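Local coordinates for protein beta-galactosidase (Trichoderma reesei, PDB 3OGV) that probably catalyses the hydrolysis of terminal non-reducing beta-D-galactose residues in beta-D-galactosides, at residues Asp238-Gly243 with Glu278-Ala283; Asn320-Phe325 with Thr340-Gly345; Tyr423-Pro428 with Gly441-Thr446. All blocks are in the same frame, centred on the assembly; numbering follows the deposited sequence.

In the fold
From the N terminus, interaction 1 comes first, closing a beta-alpha-beta unit by pairing strand 236-239 with strand 275-280 after helix 261-268. Interaction 2 follows at the end of strand 318-321, where the 14 residues between its segments return a loop over the strand end. Strands 275-280 and 318-321 are neighbours in the barrel sheet, so the two contacts touch and line one galactoside pocket; their centres lie about 11 Å apart. Interaction 3, in domain 2, brings strand 443-445 back to strand 421-427 after strand 434-436 has paired with its other edge; its centre is about 30 Å from that of interaction 1. The three contacts run in series, and none nests within or crosses another.

Interaction 1: residues Asp238-Gly243 with Glu278-Ala283; sequences DGYPLG and EFQGGA. With PTQ (2-phenylethyl 1-thio-beta-D-galactopyranoside), chain E.
Glu278 reaches past Asp238 and Tyr240 to the galactoside. Its CB lies 3.4 Å from Tyr240 OH. CG then passes Asp238 OD1, the two acidic side chains running side by side in the same direction. The extended chain (chi2 174°) brings CD close to the sugar, where the carboxylate oxygens part company. OE1 accepts a 2.7 Å hydrogen bond from Tyr240 OH on its anti side and also stands 3.1 Å from the anomeric C1 of the thiogalactoside. OE2 takes the hydrogen of the sugar hydroxyl O2 at 2.8 Å, and is further held by Arg114 and Asn215. With both oxygens engaged, the carboxylate's rotation is well defined; its plane stands nearly upright to the Tyr240 ring, whose edge faces OE1.

The backbones form a short parallel pairing. Gly239 N donates to Glu278 O, and Gln280 N returns a bond to Gly239 O. The latter oxygen also lies over a face of the Phe279 ring.

At the end of its strand, Gln280 also holds the type I turn Tyr240-Gly243 with its side chain. This leaves anti to the backbone N (chi1 -176°) and bends at chi2, which directs the amide into the turn. OE1 accepts from Leu242 N at 3.1 Å, in the carbonyl plane, while NE2 donates to Gly243 O at 2.9 Å and to Gly282 O at 3.0 Å, both partners near the amide plane. These three bonds fix the amide's flip and tie the loops together.

The contact lies at the ends of strands 236-239 and 275-280 of a TIM barrel. Strand 318-321 bonds to the other side of 275-280, and helix 301-313 packs Phe307 against Pro241 and Leu242.

Interaction 2: residues Asn320-Phe325 with Thr340-Gly345; sequences NIYMTF and TSYDYG. With PTQ (2-phenylethyl 1-thio-beta-D-galactopyranoside), chain E.
Tyr342 OH accepts a 2.9 Å hydrogen bond from Tyr322 OH and is also hydrogen-bonded to Glu122, a galactose-binding residue, so two groups hold this phenol oxygen. The contact belongs to the sugar pocket of the TIM barrel, at the end of strand 318-321, where a loop folds back over the Tyr322-Met323 cis peptide. Three tyrosines and Met323 interlock here. Tyr322 turns its edge to the face of Tyr344 in an offset edge-to-face pair, planes 75° apart, with Tyr322 CD1 3.7 Å from Tyr344 CZ. Met323 comes over the face of Tyr344: its CG sits 3.8 Å from the ring centroid in a CH-pi contact. The bends at chi2 (-56°) and chi3 fold the methionine tip back, so that SD lies over the centre of the Tyr322 ring and makes a Met-aromatic contact with Tyr342, its CE2 3.9 Å away. One sulfur thus meets rings from both segments. A cation-pi contact from Arg51 adds to the setting of Tyr342. Packed in this way, Tyr344 reaches the ligand, where its OH donates a 2.7 Å hydrogen bond to the thiogalactoside O5, the hydroxyl oxygen on C6, which lies near the plane of the tyrosine ring.

Interaction 3: residues Tyr423-Pro428 with Gly441-Thr446; sequences YTVKLP and GSLTLT. With MAN (alpha-D-mannopyranose), chain B.
Tyr423 lays its ring against Leu443, and this is the tight part of the contact. Leu443 CB stands over one face, 3.7 Å from the ring centroid in a CH-pi contact, and Leu443 CD1 reaches CE2 of the same ring at 3.7 Å. Tyr423 CG sits between its backbone N and carbonyl carbon (chi1 68°), the crowded position, which swings the ring across the partner strand. The CE1 edge of the ring points at the backbone, 3.7 Å from Leu445 N, while Leu445 CB lies 3.8 Å from CE1, off the ring plane, on the side away from Leu443 CB. The phenol oxygen binds His453, and a water bridges it to Thr444 O, which accepts from that water at 2.9 Å.

In the backbone, Tyr423 and Leu443 form an antiparallel hydrogen-bonded pair, Tyr423 N to Leu443 O at 3.0 Å and Leu443 N to Tyr423 O at 2.8 Å. The pair belongs to a three-stranded antiparallel sheet of domain 2, with strand 421-427 central.

Toward solvent the fit slackens: Thr424 CG2 approaches Gly441 O no closer than 4.1 Å, and Ser442 is exposed beside it. Buried Val425 touches Leu443 CD1 loosely through CG2 and packs on Ile436 and Ile396.

Interaction 1: residues Asp238-Gly243 with Glu278-Ala283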
loop_
_atom_site.group_PDB
_atom_site.type_symbol
_atom_site.label_atom_id
_atom_site.label_comp_id
_atom_site.label_asym_id
_atom_site.label_seq_id
_atom_site.Cartn_x
_atom_site.Cartn_y
_atom_site.Cartn_z
ATOM N N ASP A 238 3.146 8.560 14.248
ATOM C CA ASP A 238 2.590 7.336 13.632
ATOM C C ASP A 238 1.842 6.550 14.691
ATOM O O ASP A 238 1.908 6.820 15.901
ATOM C CB ASP A 238 3.783 6.476 13.103
ATOM C CG ASP A 238 4.606 7.235 12.120
ATOM O OD1 ASP A 238 4.152 8.149 11.435
ATOM O OD2 ASP A 238 5.911 6.985 12.254
ATOM N N GLY A 239 1.150 5.472 14.245
ATOM C CA GLY A 239 0.529 4.561 15.133
ATOM C C GLY A 239 0.338 3.204 14.476
ATOM O O GLY A 239 -0.341 3.142 13.479
ATOM N N TYR A 240 0.904 2.174 15.099
ATOM C CA TYR A 240 0.676 0.803 14.652
ATOM C C TYR A 240 0.403 -0.026 15.893
ATOM O O TYR A 240 1.224 -0.846 16.358
ATOM C CB TYR A 240 1.881 0.258 13.847
ATOM C CG TYR A 240 2.078 0.946 12.543
ATOM C CD1 TYR A 240 2.868 2.080 12.434
ATOM C CD2 TYR A 240 1.419 0.496 11.402
ATOM C CE1 TYR A 240 3.063 2.714 11.195
ATOM C CE2 TYR A 240 1.668 1.065 10.142
ATOM C CZ TYR A 240 2.465 2.218 10.064
ATOM O OH TYR A 240 2.656 2.770 8.812
ATOM N N PRO A 241 -0.765 0.176 16.533
ATOM C CA PRO A 241 -0.940 -0.318 17.880
ATOM C C PRO A 241 -1.027 -1.800 18.005
ATOM O O PRO A 241 -0.729 -2.289 19.118
ATOM C CB PRO A 241 -2.274 0.351 18.316
ATOM C CG PRO A 241 -2.839 0.964 17.155
ATOM C CD PRO A 241 -1.830 1.072 16.051
ATOM N N LEU A 242 -1.347 -2.522 16.911
ATOM C CA LEU A 242 -1.415 -3.989 17.024
ATOM C C LEU A 242 -0.115 -4.601 16.540
ATOM O O LEU A 242 -0.018 -5.837 16.511
ATOM C CB LEU A 242 -2.682 -4.594 16.446
ATOM C CG LEU A 242 -3.914 -4.305 17.465
ATOM C CD1 LEU A 242 -4.228 -2.864 17.819
ATOM C CD2 LEU A 242 -5.068 -5.073 17.018
ATOM N N GLY A 243 0.834 -3.801 16.111
ATOM C CA GLY A 243 2.071 -4.424 15.607
ATOM C C GLY A 243 1.923 -5.051 14.246
ATOM O O GLY A 243 0.926 -4.886 13.507
ATOM N N GLU A 278 1.119 8.338 9.660
ATOM C CA GLU A 278 0.892 6.940 9.251
ATOM C C GLU A 278 0.103 6.342 10.356
ATOM O O GLU A 278 0.511 6.316 11.548
ATOM C CB GLU A 278 2.189 6.139 9.088
ATOM C CG GLU A 278 3.101 6.683 8.050
ATOM C CD GLU A 278 4.413 5.886 8.101
ATOM O OE1 GLU A 278 4.425 4.724 8.450
ATOM O OE2 GLU A 278 5.383 6.445 7.576
ATOM N N PHE A 279 -1.056 5.734 10.040
ATOM C CA PHE A 279 -1.763 4.970 11.038
ATOM C C PHE A 279 -2.146 3.605 10.405
ATOM O O PHE A 279 -2.537 3.551 9.206
ATOM C CB PHE A 279 -3.079 5.677 11.537
ATOM C CG PHE A 279 -3.627 5.003 12.786
ATOM C CD1 PHE A 279 -3.075 5.212 14.023
ATOM C CD2 PHE A 279 -4.629 4.026 12.656
ATOM C CE1 PHE A 279 -3.554 4.562 15.124
ATOM C CE2 PHE A 279 -5.094 3.326 13.687
ATOM C CZ PHE A 279 -4.561 3.553 14.943
ATOM N N GLN A 280 -2.045 2.571 11.195
ATOM C CA GLN A 280 -2.192 1.163 10.740
ATOM C C GLN A 280 -3.391 0.893 9.859
ATOM O O GLN A 280 -4.567 1.102 10.313
ATOM C CB GLN A 280 -2.251 0.306 11.977
ATOM C CG GLN A 280 -2.315 -1.152 11.740
ATOM C CD GLN A 280 -1.625 -1.919 12.818
ATOM O OE1 GLN A 280 -1.676 -1.596 14.008
ATOM N NE2 GLN A 280 -0.984 -3.070 12.414
ATOM N N GLY A 281 -3.148 0.504 8.632
ATOM C CA GLY A 281 -4.152 0.043 7.647
ATOM C C GLY A 281 -3.907 -1.429 7.286
ATOM O O GLY A 281 -4.659 -1.931 6.407
ATOM N N GLY A 282 -2.945 -2.099 7.904
ATOM C CA GLY A 282 -2.683 -3.520 7.648
ATOM C C GLY A 282 -1.389 -3.819 8.324
ATOM O O GLY A 282 -1.045 -3.257 9.395
ATOM N N ALA A 283 -0.603 -4.738 7.739
ATOM C CA ALA A 283 0.731 -5.052 8.336
ATOM C C ALA A 283 1.553 -5.568 7.184
ATOM O O ALA A 283 1.023 -6.132 6.207
ATOM C CB ALA A 283 0.599 -6.141 9.395
HETATM C C1 PTQ E . 6.840 3.017 9.383
HETATM O O1 PTQ E . 6.649 1.579 9.379
HETATM S S1 PTQ E . 7.815 3.378 10.904
HETATM C C2 PTQ E . 7.573 3.537 8.193
HETATM O O2 PTQ E . 7.656 4.934 8.180
HETATM C C3 PTQ E . 7.022 3.013 6.866
HETATM O O3 PTQ E . 7.896 3.324 5.821
HETATM C C4 PTQ E . 6.731 1.528 6.956
HETATM O O4 PTQ E . 8.041 0.877 7.016
HETATM C C5 PTQ E . 5.919 1.128 8.136
HETATM O O5 PTQ E . 5.007 -0.882 7.303
HETATM C C6 PTQ E . 5.695 -0.308 8.482
HETATM C C7 PTQ E . 6.688 2.795 12.194
HETATM C C8 PTQ E . 7.337 2.696 13.550
HETATM C C9 PTQ E . 6.407 2.174 14.570
HETATM C C10 PTQ E . 6.319 0.804 14.790
HETATM C C11 PTQ E . 5.372 0.342 15.729
HETATM C C12 PTQ E . 4.541 1.263 16.405
HETATM C C13 PTQ E . 4.647 2.603 16.121
HETATM C C14 PTQ E . 5.509 3.047 15.201
#

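Interaction 2: residues Asn320-Phe325 with Thr340-Gly345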
loop_
_atom_site.group_PDB
_atom_site.type_symbol
_atom_site.label_atom_id
_atom_site.label_comp_id
_atom_site.label_asym_id
_atom_site.label_seq_id
_atom_site.Cartn_x
_atom_site.Cartn_y
_atom_site.Cartn_z
ATOM N N ASN A 320 -3.702 9.743 7.906
ATOM C CA ASN A 320 -3.316 8.945 6.720
ATOM C C ASN A 320 -3.154 7.498 7.086
ATOM O O ASN A 320 -2.543 7.110 8.051
ATOM C CB ASN A 320 -1.934 9.439 6.190
ATOM C CG ASN A 320 -1.448 8.661 4.992
ATOM O OD1 ASN A 320 -2.159 8.523 3.962
ATOM N ND2 ASN A 320 -0.241 8.098 5.117
ATOM N N ILE A 321 -3.859 6.694 6.285
ATOM C CA ILE A 321 -3.903 5.188 6.476
ATOM C C ILE A 321 -2.828 4.481 5.584
ATOM O O ILE A 321 -2.885 4.528 4.379
ATOM C CB ILE A 321 -5.322 4.689 6.082
ATOM C CG1 ILE A 321 -6.429 5.421 6.918
ATOM C CG2 ILE A 321 -5.390 3.156 6.297
ATOM C CD1 ILE A 321 -6.248 5.460 8.408
ATOM N N TYR A 322 -1.887 3.872 6.331
ATOM C CA TYR A 322 -0.733 3.202 5.673
ATOM C C TYR A 322 -0.934 1.687 5.893
ATOM O O TYR A 322 -0.969 1.219 7.030
ATOM C CB TYR A 322 0.546 3.633 6.416
ATOM C CG TYR A 322 1.813 3.065 5.724
ATOM C CD1 TYR A 322 2.113 1.714 5.809
ATOM C CD2 TYR A 322 2.643 3.900 4.989
ATOM C CE1 TYR A 322 3.253 1.205 5.110
ATOM C CE2 TYR A 322 3.799 3.419 4.309
ATOM C CZ TYR A 322 4.014 2.037 4.362
ATOM O OH TYR A 322 5.139 1.571 3.630
ATOM N N MET A 323 -1.102 0.911 4.810
ATOM C CA MET A 323 -1.332 1.241 3.394
ATOM C C MET A 323 -2.878 1.336 3.088
ATOM O O MET A 323 -3.644 0.681 3.853
ATOM C CB MET A 323 -0.790 0.122 2.475
ATOM C CG MET A 323 0.758 -0.034 2.508
ATOM S SD MET A 323 1.664 1.468 2.097
ATOM C CE MET A 323 1.322 1.622 0.307
ATOM N N THR A 324 -3.218 2.070 2.077
ATOM C CA THR A 324 -4.628 2.002 1.552
ATOM C C THR A 324 -4.646 1.130 0.291
ATOM O O THR A 324 -5.536 0.259 0.209
ATOM C CB THR A 324 -5.196 3.414 1.318
ATOM O OG1 THR A 324 -5.242 3.994 2.645
ATOM C CG2 THR A 324 -6.598 3.345 0.776
ATOM N N PHE A 325 -3.639 1.265 -0.598
ATOM C CA PHE A 325 -3.422 0.287 -1.658
ATOM C C PHE A 325 -1.909 -0.009 -1.638
ATOM O O PHE A 325 -1.132 0.923 -1.750
ATOM C CB PHE A 325 -3.775 0.868 -3.065
ATOM C CG PHE A 325 -3.282 0.044 -4.183
ATOM C CD1 PHE A 325 -3.812 -1.209 -4.455
ATOM C CD2 PHE A 325 -2.220 0.500 -4.941
ATOM C CE1 PHE A 325 -3.285 -1.963 -5.529
ATOM C CE2 PHE A 325 -1.735 -0.239 -5.992
ATOM C CZ PHE A 325 -2.250 -1.512 -6.269
ATOM N N THR A 340 7.258 -11.054 -2.432
ATOM C CA THR A 340 6.839 -10.298 -3.600
ATOM C C THR A 340 5.559 -9.432 -3.343
ATOM O O THR A 340 5.562 -8.244 -3.697
ATOM C CB THR A 340 6.558 -11.156 -4.866
ATOM O OG1 THR A 340 7.718 -12.029 -5.023
ATOM C CG2 THR A 340 6.364 -10.295 -6.100
ATOM N N SER A 341 4.561 -10.029 -2.689
ATOM C CA SER A 341 3.311 -9.244 -2.509
ATOM C C SER A 341 3.574 -8.109 -1.519
ATOM O O SER A 341 4.208 -8.284 -0.494
ATOM C CB SER A 341 2.345 -10.245 -1.932
ATOM O OG SER A 341 1.066 -9.558 -1.715
ATOM N N TYR A 342 2.886 -6.995 -1.791
ATOM C CA TYR A 342 2.781 -5.932 -0.730
ATOM C C TYR A 342 1.246 -5.628 -0.560
ATOM O O TYR A 342 0.846 -4.491 -0.383
ATOM C CB TYR A 342 3.568 -4.645 -1.099
ATOM C CG TYR A 342 3.875 -3.798 0.122
ATOM C CD1 TYR A 342 4.547 -4.296 1.189
ATOM C CD2 TYR A 342 3.470 -2.431 0.122
ATOM C CE1 TYR A 342 4.938 -3.464 2.311
ATOM C CE2 TYR A 342 3.859 -1.593 1.198
ATOM C CZ TYR A 342 4.531 -2.126 2.241
ATOM O OH TYR A 342 4.948 -1.274 3.272
ATOM N N ASP A 343 0.416 -6.684 -0.597
ATOM C CA ASP A 343 -1.043 -6.414 -0.393
ATOM C C ASP A 343 -1.281 -5.754 0.947
ATOM O O ASP A 343 -2.184 -4.887 1.010
ATOM C CB ASP A 343 -1.763 -7.782 -0.480
ATOM C CG ASP A 343 -3.308 -7.646 -0.095
ATOM O OD1 ASP A 343 -4.045 -7.509 -1.113
ATOM O OD2 ASP A 343 -3.579 -7.714 1.073
ATOM N N TYR A 344 -0.501 -6.061 1.933
ATOM C CA TYR A 344 -0.517 -5.382 3.221
ATOM C C TYR A 344 -1.820 -5.658 4.035
ATOM O O TYR A 344 -1.930 -5.225 5.144
ATOM C CB TYR A 344 -0.325 -3.831 3.092
ATOM C CG TYR A 344 0.390 -3.201 4.262
ATOM C CD1 TYR A 344 1.811 -3.236 4.343
ATOM C CD2 TYR A 344 -0.319 -2.495 5.248
ATOM C CE1 TYR A 344 2.478 -2.595 5.404
ATOM C CE2 TYR A 344 0.341 -1.860 6.306
ATOM C CZ TYR A 344 1.704 -1.952 6.395
ATOM O OH TYR A 344 2.318 -1.344 7.444
ATOM N N GLY A 345 -2.715 -6.549 3.509
ATOM C CA GLY A 345 -4.040 -6.655 4.186
ATOM C C GLY A 345 -4.844 -5.340 4.005
ATOM O O GLY A 345 -5.805 -5.174 4.807
HETATM C C1 PTQ E . 6.840 3.017 9.383
HETATM O O1 PTQ E . 6.649 1.579 9.379
HETATM S S1 PTQ E . 7.815 3.378 10.904
HETATM C C2 PTQ E . 7.573 3.537 8.193
HETATM O O2 PTQ E . 7.656 4.934 8.180
HETATM C C3 PTQ E . 7.022 3.013 6.866
HETATM O O3 PTQ E . 7.896 3.324 5.821
HETATM C C4 PTQ E . 6.731 1.528 6.956
HETATM O O4 PTQ E . 8.041 0.877 7.016
HETATM C C5 PTQ E . 5.919 1.128 8.136
HETATM O O5 PTQ E . 5.007 -0.882 7.303
HETATM C C6 PTQ E . 5.695 -0.308 8.482
HETATM C C7 PTQ E . 6.688 2.795 12.194
HETATM C C8 PTQ E . 7.337 2.696 13.550
HETATM C C9 PTQ E . 6.407 2.174 14.570
HETATM C C10 PTQ E . 6.319 0.804 14.790
HETATM C C11 PTQ E . 5.372 0.342 15.729
HETATM C C12 PTQ E . 4.541 1.263 16.405
HETATM C C13 PTQ E . 4.647 2.603 16.121
HETATM C C14 PTQ E . 5.509 3.047 15.201
#

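Interaction 3: residues Tyr423-Pro428 with Gly441-Thr446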
loop_
_atom_site.group_PDB
_atom_site.type_symbol
_atom_site.label_atom_id
_atom_site.label_comp_id
_atom_site.label_asym_id
_atom_site.label_seq_id
_atom_site.Cartn_x
_atom_site.Cartn_y
_atom_site.Cartn_z
ATOM N N TYR A 423 -27.035 0.268 27.147
ATOM C CA TYR A 423 -26.712 1.506 27.857
ATOM C C TYR A 423 -27.664 2.600 27.449
ATOM O O TYR A 423 -28.453 2.471 26.469
ATOM C CB TYR A 423 -25.216 1.933 27.529
ATOM C CG TYR A 423 -24.912 2.384 26.100
ATOM C CD1 TYR A 423 -24.872 1.412 25.028
ATOM C CD2 TYR A 423 -24.823 3.740 25.767
ATOM C CE1 TYR A 423 -24.612 1.826 23.711
ATOM C CE2 TYR A 423 -24.514 4.131 24.421
ATOM C CZ TYR A 423 -24.466 3.199 23.401
ATOM O OH TYR A 423 -24.235 3.660 22.129
ATOM N N THR A 424 -27.583 3.704 28.141
ATOM C CA THR A 424 -28.185 4.964 27.744
ATOM C C THR A 424 -27.102 6.049 27.921
ATOM O O THR A 424 -26.056 5.757 28.564
ATOM C CB THR A 424 -29.400 5.352 28.620
ATOM O OG1 THR A 424 -28.962 5.511 29.959
ATOM C CG2 THR A 424 -30.481 4.245 28.565
ATOM N N VAL A 425 -27.299 7.193 27.395
ATOM C CA VAL A 425 -26.383 8.298 27.514
ATOM C C VAL A 425 -27.045 9.508 28.135
ATOM O O VAL A 425 -28.294 9.668 28.033
ATOM C CB VAL A 425 -25.643 8.692 26.212
ATOM C CG1 VAL A 425 -24.741 7.482 25.796
ATOM C CG2 VAL A 425 -26.644 9.051 25.129
ATOM N N LYS A 426 -26.265 10.374 28.778
ATOM C CA LYS A 426 -26.755 11.647 29.290
ATOM C C LYS A 426 -25.878 12.717 28.699
ATOM O O LYS A 426 -24.652 12.755 29.026
ATOM C CB LYS A 426 -26.734 11.632 30.811
ATOM C CG LYS A 426 -27.351 12.906 31.336
ATOM C CD LYS A 426 -27.521 12.888 32.840
ATOM C CE LYS A 426 -27.940 14.295 33.200
ATOM N NZ LYS A 426 -28.033 14.476 34.709
ATOM N N LEU A 427 -26.398 13.508 27.757
ATOM C CA LEU A 427 -25.581 14.361 26.909
ATOM C C LEU A 427 -26.003 15.816 26.990
ATOM O O LEU A 427 -27.231 16.100 27.113
ATOM C CB LEU A 427 -25.635 13.965 25.407
ATOM C CG LEU A 427 -25.233 12.512 25.106
ATOM C CD1 LEU A 427 -25.355 12.294 23.522
ATOM C CD2 LEU A 427 -23.798 12.181 25.632
ATOM N N PRO A 428 -25.034 16.754 27.024
ATOM C CA PRO A 428 -25.370 18.160 26.952
ATOM C C PRO A 428 -25.919 18.572 25.599
ATOM O O PRO A 428 -25.436 18.116 24.508
ATOM C CB PRO A 428 -24.007 18.843 27.283
ATOM C CG PRO A 428 -23.013 17.889 26.614
ATOM C CD PRO A 428 -23.581 16.496 26.954
ATOM N N GLY A 441 -36.483 2.840 26.131
ATOM C CA GLY A 441 -35.616 1.807 25.530
ATOM C C GLY A 441 -34.151 2.054 25.830
ATOM O O GLY A 441 -33.754 3.035 26.444
ATOM N N SER A 442 -33.362 1.132 25.339
ATOM C CA SER A 442 -31.887 1.190 25.603
ATOM C C SER A 442 -31.145 1.094 24.288
ATOM O O SER A 442 -31.619 0.445 23.349
ATOM C CB SER A 442 -31.492 -0.062 26.395
ATOM O OG SER A 442 -31.975 -0.009 27.751
ATOM N N LEU A 443 -29.975 1.683 24.265
ATOM C CA LEU A 443 -29.020 1.524 23.163
ATOM C C LEU A 443 -28.251 0.212 23.384
ATOM O O LEU A 443 -28.121 -0.302 24.463
ATOM C CB LEU A 443 -28.066 2.738 23.187
ATOM C CG LEU A 443 -28.822 4.098 23.094
ATOM C CD1 LEU A 443 -27.814 5.263 23.186
ATOM C CD2 LEU A 443 -29.623 4.352 21.829
ATOM N N THR A 444 -27.638 -0.224 22.248
ATOM C CA THR A 444 -26.810 -1.441 22.302
ATOM C C THR A 444 -25.481 -1.134 21.609
ATOM O O THR A 444 -25.431 -0.555 20.543
ATOM C CB THR A 444 -27.480 -2.557 21.465
ATOM O OG1 THR A 444 -28.766 -2.835 22.076
ATOM C CG2 THR A 444 -26.706 -3.875 21.639
ATOM N N LEU A 445 -24.411 -1.616 22.266
ATOM C CA LEU A 445 -23.044 -1.634 21.634
ATOM C C LEU A 445 -22.641 -3.090 21.562
ATOM O O LEU A 445 -22.421 -3.743 22.586
ATOM C CB LEU A 445 -22.106 -0.804 22.545
ATOM C CG LEU A 445 -20.746 -0.533 21.821
ATOM C CD1 LEU A 445 -20.906 0.437 20.686
ATOM C CD2 LEU A 445 -19.731 -0.067 22.865
ATOM N N THR A 446 -22.549 -3.583 20.308
ATOM C CA THR A 446 -22.188 -4.986 20.132
ATOM C C THR A 446 -20.637 -5.148 20.187
ATOM O O THR A 446 -19.894 -4.163 20.371
ATOM C CB THR A 446 -22.821 -5.577 18.836
ATOM O OG1 THR A 446 -22.294 -4.908 17.692
ATOM C CG2 THR A 446 -24.379 -5.431 18.893
HETATM C C1 MAN B . -23.751 -8.364 14.629
HETATM C C2 MAN B . -23.890 -8.235 16.094
HETATM C C3 MAN B . -23.327 -9.474 16.756
HETATM C C4 MAN B . -23.912 -10.753 16.118
HETATM C C5 MAN B . -23.648 -10.706 14.613
HETATM C C6 MAN B . -24.322 -11.876 13.879
HETATM O O2 MAN B . -25.237 -8.289 16.383
HETATM O O3 MAN B . -23.768 -9.376 18.099
HETATM O O4 MAN B . -23.336 -11.923 16.675
HETATM O O5 MAN B . -24.286 -9.559 14.143
HETATM O O6 MAN B . -25.741 -11.717 13.972
HETATM O O HOH W 1 -25.652 2.316 20.019
#